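Local structure of thioredoxin (TrxA-1) (Sulfolobus solfataricus, 3TCO) at residues 16-21 / 80-85. The protein is a thioredoxin that probably reduces disulfide bonds in other proteins through a redox-active pair of cysteines. Numbering follows the deposited sequence.
Sequences EVIRNN and LIFVNG. With EDO (1,2-ethanediol), chain E.
I18 packs on the ring of F82, joining the last turn of helix 14-20 to the end of strand 78-83 in the thioredoxin fold. The contact is mainly apolar, and one water bridges the two backbones. The two side chains cross at about a right angle. I18 CG1 lies over one face of the ring, 4.2 Å from its centroid and 14° off the normal, a CH-pi contact. I18 CD1 is 3.3 Å from F82 CD1. The other branch, CG2, points anti to the backbone N of I18. I18 CG2 lies 3.6 Å from F82 CD2 and also touches CA of G85. Both branches of the isoleucine therefore bear on the phenylalanine.

Beyond F82 the chain turns at N84 and G85, both with positive phi. This brings G85 against the helix backbone. G85 CA approaches I18 O at 3.3 Å, a CA-H...O contact. One water accepts from G85 N and can donate to I18 O, both at 2.8 Å.

Two asparagine side chains fold back onto carbonyls of the last helical turn. N21 ND2 donates to V17 O at 2.9 Å, in the carbonyl plane and on a lone pair. N20 ND2 bonds E16 O, which also takes the backbone N of N20.

Strand 23-29 runs antiparallel to strand 78-83, and its V24 touches I18 while its V26 touches F82. Y71 meets the F82 ring edge-to-face. I81 points away from helix 14-20 and packs on helix 97-107, so the two helices lie on opposite faces of the sheet.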
loop_
_atom_site.group_PDB
_atom_site.type_symbol
_atom_site.label_atom_id
_atom_site.label_comp_id
_atom_site.label_asym_id
_atom_site.label_seq_id
_atom_site.Cartn_x
_atom_site.Cartn_y
_atom_site.Cartn_z
ATOM N N GLU A 16 0.299 -13.795 -4.267
ATOM C CA GLU A 16 -0.282 -13.894 -5.607
ATOM C C GLU A 16 -0.607 -12.527 -6.199
ATOM O O GLU A 16 -0.457 -12.320 -7.402
ATOM C CB GLU A 16 -1.536 -14.781 -5.612
ATOM C CG GLU A 16 -2.768 -14.216 -4.935
ATOM C CD GLU A 16 -3.824 -15.287 -4.682
ATOM O OE1 GLU A 16 -4.156 -16.042 -5.617
ATOM O OE2 GLU A 16 -4.330 -15.373 -3.548
ATOM N N VAL A 17 -1.053 -11.596 -5.364
ATOM C CA VAL A 17 -1.375 -10.247 -5.850
ATOM C C VAL A 17 -0.097 -9.530 -6.318
ATOM O O VAL A 17 -0.059 -8.933 -7.401
ATOM C CB VAL A 17 -2.089 -9.425 -4.735
ATOM C CG1 VAL A 17 -2.201 -7.944 -5.143
ATOM C CG2 VAL A 17 -3.488 -10.020 -4.475
ATOM N N ILE A 18 0.961 -9.597 -5.513
ATOM C CA ILE A 18 2.216 -8.946 -5.875
ATOM C C ILE A 18 2.882 -9.564 -7.101
ATOM O O ILE A 18 3.442 -8.850 -7.931
ATOM C CB ILE A 18 3.248 -8.996 -4.719
ATOM C CG1 ILE A 18 2.753 -8.172 -3.528
ATOM C CG2 ILE A 18 4.584 -8.458 -5.197
ATOM C CD1 ILE A 18 2.520 -6.737 -3.865
ATOM N N ARG A 19 2.831 -10.890 -7.201
ATOM C CA ARG A 19 3.450 -11.604 -8.322
ATOM C C ARG A 19 2.721 -11.476 -9.640
ATOM O O ARG A 19 3.344 -11.490 -10.700
ATOM C CB ARG A 19 3.563 -13.104 -8.018
ATOM C CG ARG A 19 4.818 -13.532 -7.269
ATOM C CD ARG A 19 4.707 -13.329 -5.760
ATOM N NE ARG A 19 5.610 -14.232 -5.050
ATOM C CZ ARG A 19 5.528 -15.559 -5.108
ATOM N NH1 ARG A 19 4.586 -16.134 -5.841
ATOM N NH2 ARG A 19 6.386 -16.315 -4.440
ATOM N N ASN A 20 1.405 -11.349 -9.580
ATOM C CA ASN A 20 0.620 -11.299 -10.800
ATOM C C ASN A 20 0.052 -9.962 -11.260
ATOM O O ASN A 20 -0.812 -9.920 -12.145
ATOM C CB ASN A 20 -0.472 -12.347 -10.687
ATOM C CG ASN A 20 0.107 -13.743 -10.559
ATOM O OD1 ASN A 20 0.662 -14.276 -11.517
ATOM N ND2 ASN A 20 0.011 -14.331 -9.365
ATOM N N ASN A 21 0.539 -8.877 -10.670
ATOM C CA ASN A 21 0.118 -7.530 -11.049
ATOM C C ASN A 21 1.403 -6.715 -11.192
ATOM O O ASN A 21 2.289 -6.807 -10.339
ATOM C CB ASN A 21 -0.785 -6.923 -9.972
ATOM C CG ASN A 21 -2.169 -7.542 -9.955
ATOM O OD1 ASN A 21 -2.967 -7.304 -10.855
ATOM N ND2 ASN A 21 -2.453 -8.355 -8.936
ATOM N N LEU A 80 4.396 0.189 1.047
ATOM C CA LEU A 80 5.337 -0.639 0.305
ATOM C C LEU A 80 4.965 -0.511 -1.161
ATOM O O LEU A 80 3.776 -0.407 -1.490
ATOM C CB LEU A 80 5.186 -2.106 0.708
ATOM C CG LEU A 80 5.295 -2.413 2.208
ATOM C CD1 LEU A 80 4.982 -3.901 2.450
ATOM C CD2 LEU A 80 6.694 -2.044 2.689
ATOM N N ILE A 81 5.966 -0.507 -2.035
ATOM C CA ILE A 81 5.695 -0.438 -3.463
ATOM C C ILE A 81 6.389 -1.598 -4.179
ATOM O O ILE A 81 7.611 -1.771 -4.091
ATOM C CB ILE A 81 6.148 0.903 -4.068
ATOM C CG1 ILE A 81 5.421 2.048 -3.332
ATOM C CG2 ILE A 81 5.830 0.920 -5.583
ATOM C CD1 ILE A 81 5.755 3.410 -3.816
ATOM N N PHE A 82 5.587 -2.395 -4.875
ATOM C CA PHE A 82 6.096 -3.558 -5.601
ATOM C C PHE A 82 5.895 -3.393 -7.093
ATOM O O PHE A 82 4.812 -3.010 -7.529
ATOM C CB PHE A 82 5.360 -4.830 -5.176
ATOM C CG PHE A 82 5.592 -5.227 -3.743
ATOM C CD1 PHE A 82 4.801 -4.704 -2.718
ATOM C CD2 PHE A 82 6.603 -6.127 -3.420
ATOM C CE1 PHE A 82 5.016 -5.080 -1.378
ATOM C CE2 PHE A 82 6.827 -6.507 -2.078
ATOM C CZ PHE A 82 6.030 -5.980 -1.068
ATOM N N VAL A 83 6.929 -3.704 -7.869
ATOM C CA VAL A 83 6.849 -3.627 -9.323
ATOM C C VAL A 83 7.425 -4.932 -9.865
ATOM O O VAL A 83 8.537 -5.321 -9.519
ATOM C CB VAL A 83 7.637 -2.406 -9.876
ATOM C CG1 VAL A 83 7.651 -2.429 -11.420
ATOM C CG2 VAL A 83 6.992 -1.111 -9.386
ATOM N N ASN A 84 6.654 -5.602 -10.711
ATOM C CA ASN A 84 7.068 -6.883 -11.276
ATOM C C ASN A 84 7.423 -7.880 -10.178
ATOM O O ASN A 84 8.411 -8.612 -10.275
ATOM C CB ASN A 84 8.243 -6.711 -12.247
ATOM C CG ASN A 84 7.863 -5.898 -13.467
ATOM O OD1 ASN A 84 6.779 -6.082 -14.024
ATOM N ND2 ASN A 84 8.747 -4.996 -13.894
ATOM N N GLY A 85 6.602 -7.883 -9.131
ATOM C CA GLY A 85 6.769 -8.811 -8.022
ATOM C C GLY A 85 7.888 -8.554 -7.033
ATOM O O GLY A 85 8.121 -9.383 -6.155
HETATM C C1 EDO E . 11.838 -4.715 -10.373
HETATM O O1 EDO E . 10.889 -5.783 -10.326
HETATM C C2 EDO E . 11.351 -3.650 -11.356
HETATM O O2 EDO E . 11.197 -4.242 -12.649
HETATM O O HOH W 1 4.425 -6.300 -8.285
#